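Local coordinates for protein polyketide synthase/nonribosomal peptide synthetase hybrid RzxB (Pseudomonas fluorescens, PDB 5IL6) that probably dehydrates beta-hydroxyacyl intermediates during rhizoxin assembly, through the double-hotdog dehydratase domain of a trans-AT polyketide synthase, at residues R19-L24 with R28-F33; V58-A63 with I113-Y118. All coordinates share one frame; numbering follows the deposited sequence.

Interaction 1 (R19-L24 with R28-F33); sequences RNVSDL and RYLSRF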
loop_
_atom_site.group_PDB
_atom_site.type_symbol
_atom_site.label_atom_id
_atom_site.label_comp_id
_atom_site.label_asym_id
_atom_site.label_seq_id
_atom_site.Cartn_x
_atom_site.Cartn_y
_atom_site.Cartn_z
ATOM N N ARG A 19 15.486 12.042 -0.128
ATOM C CA ARG A 19 16.513 12.823 0.545
ATOM C C ARG A 19 16.284 12.859 2.048
ATOM O O ARG A 19 15.147 12.899 2.526
ATOM C CB ARG A 19 16.558 14.249 -0.013
ATOM C CG ARG A 19 17.123 14.322 -1.424
ATOM C CD ARG A 19 16.362 15.304 -2.299
ATOM N NE ARG A 19 16.825 15.247 -3.688
ATOM C CZ ARG A 19 16.088 14.883 -4.737
ATOM N NH1 ARG A 19 14.812 14.544 -4.600
ATOM N NH2 ARG A 19 16.634 14.872 -5.946
ATOM N N ASN A 20 17.394 12.851 2.783
ATOM C CA ASN A 20 17.399 12.988 4.234
ATOM C C ASN A 20 17.544 14.465 4.583
ATOM O O ASN A 20 18.560 15.086 4.249
ATOM C CB ASN A 20 18.551 12.173 4.828
ATOM C CG ASN A 20 18.497 12.082 6.341
ATOM O OD1 ASN A 20 17.976 12.968 7.016
ATOM N ND2 ASN A 20 19.057 11.004 6.881
ATOM N N VAL A 21 16.532 15.028 5.244
ATOM C CA VAL A 21 16.553 16.440 5.617
ATOM C C VAL A 21 16.434 16.585 7.131
ATOM O O VAL A 21 15.893 17.578 7.629
ATOM C CB VAL A 21 15.435 17.220 4.898
ATOM C CG1 VAL A 21 15.647 17.178 3.390
ATOM C CG2 VAL A 21 14.063 16.663 5.258
ATOM N N SER A 22 16.949 15.603 7.870
ATOM C CA SER A 22 16.888 15.642 9.325
ATOM C C SER A 22 17.643 16.849 9.872
ATOM O O SER A 22 18.646 17.295 9.306
ATOM C CB SER A 22 17.477 14.360 9.915
ATOM O OG SER A 22 16.846 13.209 9.377
ATOM N N ASP A 23 17.154 17.378 10.991
ATOM C CA ASP A 23 17.822 18.469 11.689
ATOM C C ASP A 23 17.459 18.381 13.170
ATOM O O ASP A 23 16.931 17.368 13.638
ATOM C CB ASP A 23 17.455 19.821 11.058
ATOM C CG ASP A 23 15.960 20.072 11.035
ATOM O OD1 ASP A 23 15.242 19.526 11.899
ATOM O OD2 ASP A 23 15.507 20.825 10.148
ATOM N N LEU A 24 17.736 19.455 13.912
ATOM C CA LEU A 24 17.515 19.444 15.354
ATOM C C LEU A 24 16.054 19.214 15.716
ATOM O O LEU A 24 15.770 18.748 16.825
ATOM C CB LEU A 24 18.018 20.750 15.971
ATOM C CG LEU A 24 19.541 20.906 15.928
ATOM C CD1 LEU A 24 19.973 22.332 16.227
ATOM C CD2 LEU A 24 20.195 19.937 16.908
ATOM N N ARG A 28 13.796 13.513 9.467
ATOM C CA ARG A 28 12.843 13.951 8.461
ATOM C C ARG A 28 13.396 13.639 7.080
ATOM O O ARG A 28 14.609 13.682 6.858
ATOM C CB ARG A 28 12.553 15.446 8.604
ATOM C CG ARG A 28 11.449 15.973 7.707
ATOM C CD ARG A 28 11.113 17.404 8.077
ATOM N NE ARG A 28 12.334 18.200 8.206
ATOM C CZ ARG A 28 12.656 19.255 7.463
ATOM N NH1 ARG A 28 11.845 19.704 6.513
ATOM N NH2 ARG A 28 13.805 19.877 7.686
ATOM N N TYR A 29 12.486 13.357 6.150
ATOM C CA TYR A 29 12.843 12.944 4.802
ATOM C C TYR A 29 11.958 13.678 3.804
ATOM O O TYR A 29 10.851 14.112 4.133
ATOM C CB TYR A 29 12.700 11.424 4.638
ATOM C CG TYR A 29 13.394 10.651 5.734
ATOM C CD1 TYR A 29 12.754 10.397 6.942
ATOM C CD2 TYR A 29 14.692 10.194 5.574
ATOM C CE1 TYR A 29 13.385 9.702 7.953
ATOM C CE2 TYR A 29 15.334 9.497 6.581
ATOM C CZ TYR A 29 14.674 9.256 7.769
ATOM O OH TYR A 29 15.300 8.562 8.779
ATOM N N LEU A 30 12.466 13.821 2.583
ATOM C CA LEU A 30 11.790 14.599 1.556
ATOM C C LEU A 30 11.912 13.886 0.219
ATOM O O LEU A 30 13.012 13.491 -0.179
ATOM C CB LEU A 30 12.383 16.011 1.466
ATOM C CG LEU A 30 12.012 16.871 0.254
ATOM C CD1 LEU A 30 10.502 16.990 0.096
ATOM C CD2 LEU A 30 12.644 18.250 0.391
ATOM N N SER A 31 10.779 13.705 -0.453
ATOM C CA SER A 31 10.740 13.259 -1.837
ATOM C C SER A 31 9.992 14.295 -2.665
ATOM O O SER A 31 8.964 14.824 -2.232
ATOM C CB SER A 31 10.063 11.892 -1.967
ATOM O OG SER A 31 10.622 10.962 -1.058
ATOM N N ARG A 32 10.522 14.596 -3.848
ATOM C CA ARG A 32 9.891 15.527 -4.774
ATOM C C ARG A 32 9.501 14.764 -6.029
ATOM O O ARG A 32 10.364 14.199 -6.710
ATOM C CB ARG A 32 10.819 16.693 -5.119
ATOM C CG ARG A 32 10.155 17.742 -6.008
ATOM C CD ARG A 32 11.003 18.994 -6.175
ATOM N NE ARG A 32 11.366 19.593 -4.890
ATOM C CZ ARG A 32 12.532 19.422 -4.271
ATOM N NH1 ARG A 32 13.482 18.666 -4.806
ATOM N NH2 ARG A 32 12.753 20.015 -3.104
ATOM N N PHE A 33 8.208 14.744 -6.328
ATOM C CA PHE A 33 7.677 14.030 -7.477
ATOM C C PHE A 33 7.300 15.013 -8.578
ATOM O O PHE A 33 6.863 16.135 -8.309
ATOM C CB PHE A 33 6.451 13.201 -7.085
ATOM C CG PHE A 33 6.714 12.216 -5.981
ATOM C CD1 PHE A 33 7.313 10.999 -6.251
ATOM C CD2 PHE A 33 6.363 12.511 -4.675
ATOM C CE1 PHE A 33 7.557 10.090 -5.237
ATOM C CE2 PHE A 33 6.606 11.608 -3.656
ATOM C CZ PHE A 33 7.201 10.395 -3.938
HETATM O O HOH W 1 13.345 17.980 10.882
#
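Arg-19 and Leu-30 form the antiparallel hydrogen-bonded pair that starts this small ladder: Leu-30 N gives a 2.8 Å bond to Arg-19 O, and Arg-19 N returns a more bent one to Leu-30 O. Asn-20 and Tyr-29 follow as a non-hydrogen-bonded pair, after which Val-21 N reaches Arg-28 O at 2.8 Å. There the strand 19-20 has already given way to loop, and side chains take over. Asn-20 OD1 accepts from Ser-22 N, closing an Asx turn, and from Ser-22 OG at 2.6 Å. Thus positioned, Ser-22 OG receives Arg-28 N in a nearly straight bond (3.1 Å, 161°).

Packing is carried by the two methyls of Val-21. Val-21 CG2 sits over the centre of one face of the Arg-28 guanidinium, 3.6 Å above its plane; the Arg-28 chain, extended as far as CD, bends at chi3 (48°) to bring that face over the methyl. The other branch, Val-21 CG1, leans on Leu-30 CB.

Charge ties the turn end of the hairpin. Asp-23 OD2 makes a salt bridge with Arg-28 NH2 through a weak hydrogen bond, while a water links Asp-23 OD1 to Arg-28 NE. Arg-25 also pairs with Asp-23, so one carboxylate probably offsets two neighbouring arginines at the surface.

Interaction 2 (V58-A63 with I113-Y118); sequences VMIQAA and IGIYAY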
loop_
_atom_site.group_PDB
_atom_site.type_symbol
_atom_site.label_atom_id
_atom_site.label_comp_id
_atom_site.label_asym_id
_atom_site.label_seq_id
_atom_site.Cartn_x
_atom_site.Cartn_y
_atom_site.Cartn_z
ATOM N N VAL A 58 5.155 2.029 1.596
ATOM C CA VAL A 58 6.526 1.755 1.176
ATOM C C VAL A 58 7.456 2.863 1.651
ATOM O O VAL A 58 8.601 2.610 2.042
ATOM C CB VAL A 58 6.586 1.581 -0.353
ATOM C CG1 VAL A 58 8.030 1.486 -0.834
ATOM C CG2 VAL A 58 5.796 0.348 -0.774
ATOM N N MET A 59 6.984 4.107 1.618
ATOM C CA MET A 59 7.807 5.217 2.083
ATOM C C MET A 59 8.120 5.083 3.565
ATOM O O MET A 59 9.242 5.368 3.999
ATOM C CB MET A 59 7.094 6.531 1.790
ATOM C CG MET A 59 7.906 7.783 2.086
ATOM S SD MET A 59 7.016 9.307 1.700
ATOM C CE MET A 59 6.149 8.836 0.204
ATOM N N ILE A 60 7.142 4.653 4.361
ATOM C CA ILE A 60 7.385 4.427 5.782
ATOM C C ILE A 60 8.402 3.312 5.971
ATOM O O ILE A 60 9.319 3.419 6.794
ATOM C CB ILE A 60 6.063 4.114 6.506
ATOM C CG1 ILE A 60 5.130 5.325 6.434
ATOM C CG2 ILE A 60 6.325 3.726 7.962
ATOM C CD1 ILE A 60 3.725 5.061 6.944
ATOM N N GLN A 61 8.257 2.224 5.209
ATOM C CA GLN A 61 9.199 1.115 5.312
ATOM C C GLN A 61 10.611 1.557 4.942
ATOM O O GLN A 61 11.580 1.200 5.622
ATOM C CB GLN A 61 8.741 -0.040 4.420
ATOM C CG GLN A 61 7.433 -0.680 4.873
ATOM C CD GLN A 61 6.831 -1.605 3.833
ATOM O OE1 GLN A 61 7.153 -1.523 2.648
ATOM N NE2 GLN A 61 5.952 -2.498 4.274
ATOM N N ALA A 62 10.747 2.337 3.868
ATOM C CA ALA A 62 12.063 2.830 3.472
ATOM C C ALA A 62 12.644 3.758 4.532
ATOM O O ALA A 62 13.834 3.679 4.855
ATOM C CB ALA A 62 11.968 3.547 2.127
ATOM N N ALA A 63 11.818 4.654 5.080
ATOM C CA ALA A 63 12.309 5.603 6.074
ATOM C C ALA A 63 12.768 4.883 7.332
ATOM O O ALA A 63 13.829 5.195 7.884
ATOM C CB ALA A 63 11.219 6.621 6.409
ATOM N N ILE A 113 5.199 8.219 12.816
ATOM C CA ILE A 113 5.432 8.746 11.478
ATOM C C ILE A 113 4.280 9.654 11.070
ATOM O O ILE A 113 3.110 9.352 11.330
ATOM C CB ILE A 113 5.601 7.614 10.444
ATOM C CG1 ILE A 113 6.788 6.731 10.824
ATOM C CG2 ILE A 113 5.777 8.197 9.044
ATOM C CD1 ILE A 113 6.392 5.488 11.590
ATOM N N GLY A 114 4.621 10.752 10.420
ATOM C CA GLY A 114 3.637 11.571 9.730
ATOM C C GLY A 114 4.150 11.948 8.359
ATOM O O GLY A 114 5.321 12.280 8.191
ATOM N N ILE A 115 3.258 11.883 7.373
ATOM C CA ILE A 115 3.564 12.252 5.994
ATOM C C ILE A 115 2.672 13.426 5.626
ATOM O O ILE A 115 1.449 13.353 5.786
ATOM C CB ILE A 115 3.348 11.075 5.026
ATOM C CG1 ILE A 115 4.252 9.899 5.409
ATOM C CG2 ILE A 115 3.608 11.509 3.580
ATOM C CD1 ILE A 115 4.013 8.635 4.599
ATOM N N TYR A 116 3.276 14.504 5.126
ATOM C CA TYR A 116 2.527 15.734 4.911
ATOM C C TYR A 116 3.138 16.536 3.770
ATOM O O TYR A 116 4.254 16.274 3.314
ATOM C CB TYR A 116 2.484 16.572 6.189
ATOM C CG TYR A 116 3.855 16.929 6.697
ATOM C CD1 TYR A 116 4.512 18.055 6.227
ATOM C CD2 TYR A 116 4.498 16.134 7.634
ATOM C CE1 TYR A 116 5.770 18.389 6.680
ATOM C CE2 TYR A 116 5.761 16.458 8.095
ATOM C CZ TYR A 116 6.391 17.588 7.612
ATOM O OH TYR A 116 7.644 17.935 8.051
ATOM N N ALA A 117 2.380 17.538 3.330
ATOM C CA ALA A 117 2.773 18.436 2.253
ATOM C C ALA A 117 2.061 19.762 2.469
ATOM O O ALA A 117 1.116 19.855 3.256
ATOM C CB ALA A 117 2.423 17.860 0.875
ATOM N N TYR A 118 2.531 20.799 1.781
ATOM C CA TYR A 118 1.986 22.137 1.960
ATOM C C TYR A 118 1.053 22.491 0.805
ATOM O O TYR A 118 1.319 22.147 -0.349
ATOM C CB TYR A 118 3.118 23.158 2.055
ATOM C CG TYR A 118 3.885 23.042 3.350
ATOM C CD1 TYR A 118 3.410 23.619 4.519
ATOM C CD2 TYR A 118 5.075 22.331 3.407
ATOM C CE1 TYR A 118 4.106 23.501 5.706
ATOM C CE2 TYR A 118 5.778 22.208 4.585
ATOM C CZ TYR A 118 5.290 22.794 5.733
ATOM O OH TYR A 118 5.990 22.672 6.909
#
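Ile-60 is the knob of this contact, a buried side chain on helix 53-67 directed at the strand 110-118. Its CG1 rests between two isoleucines that stand on the same side of that strand, 3.9 Å from Ile-113 CG2 and equally far from Ile-115 CD1. Strand alternation puts Ile-113 and Ile-115 on this helix-facing side, two residues apart, and Gly-114 between them has no side chain. Ile-60 CG2 lies against the outer end of Ile-113, 4.0 Å from its CD1. The two branches of Ile-60 thus meet those of Ile-113 pair by pair, CG1 against the short one and CG2 against the end of the long one. A chi1 of -64° places Ile-60 CG1 beside the backbone N, where this methylene meets both isoleucines.

A helix cradled by a curved antiparallel sheet is the signature of the hotdog fold, and here helix 53-67 is the filling; the axes of segments 58-63 and 113-118 approach to 10.1 Å. Leu-101 of the adjoining strand 98-105 touches Met-59 and Ile-113, while Ile-80 and Leu-83 of strand 77-85 close on Ile-60 as well. Cutting Ile-60 back to an alanine is likely to open a gap between Ile-113 CG2 and Ile-115 CD1, leaving both methyls without the branch that now lies against them.

The preceding residue, Met-59, supplies a second, longer bump. Its extended chain (chi1 -174°, chi2 179°) carries SD outward to 4.2 Å from Ile-115 CD1, the same methyl that Ile-60 meets. Ile-115 CD1 lodges in the notch between the thioether of Met-59 and the CG1 methylene of Ile-60.

From the N terminus, the chain first folds back on itself within a dozen residues: interaction 1 closes a tight hairpin loop between strand 19-20 and strand 27-32. The chain then runs on into helix 53-67, and interaction 2 closes a far longer loop when strand 110-118 comes to lie against that helix. The loops are in series, neither nested nor crossed. Strand 98-105 joins them, lying between 27-32 and 110-118, so the surface hairpin extends the sheet that wraps the buried helix. Direct touches reinforce this: Arg-28 CD lies 3.5 Å from Tyr-116 OH, and the Tyr-29 side chain packs on Ala-63 of the helix.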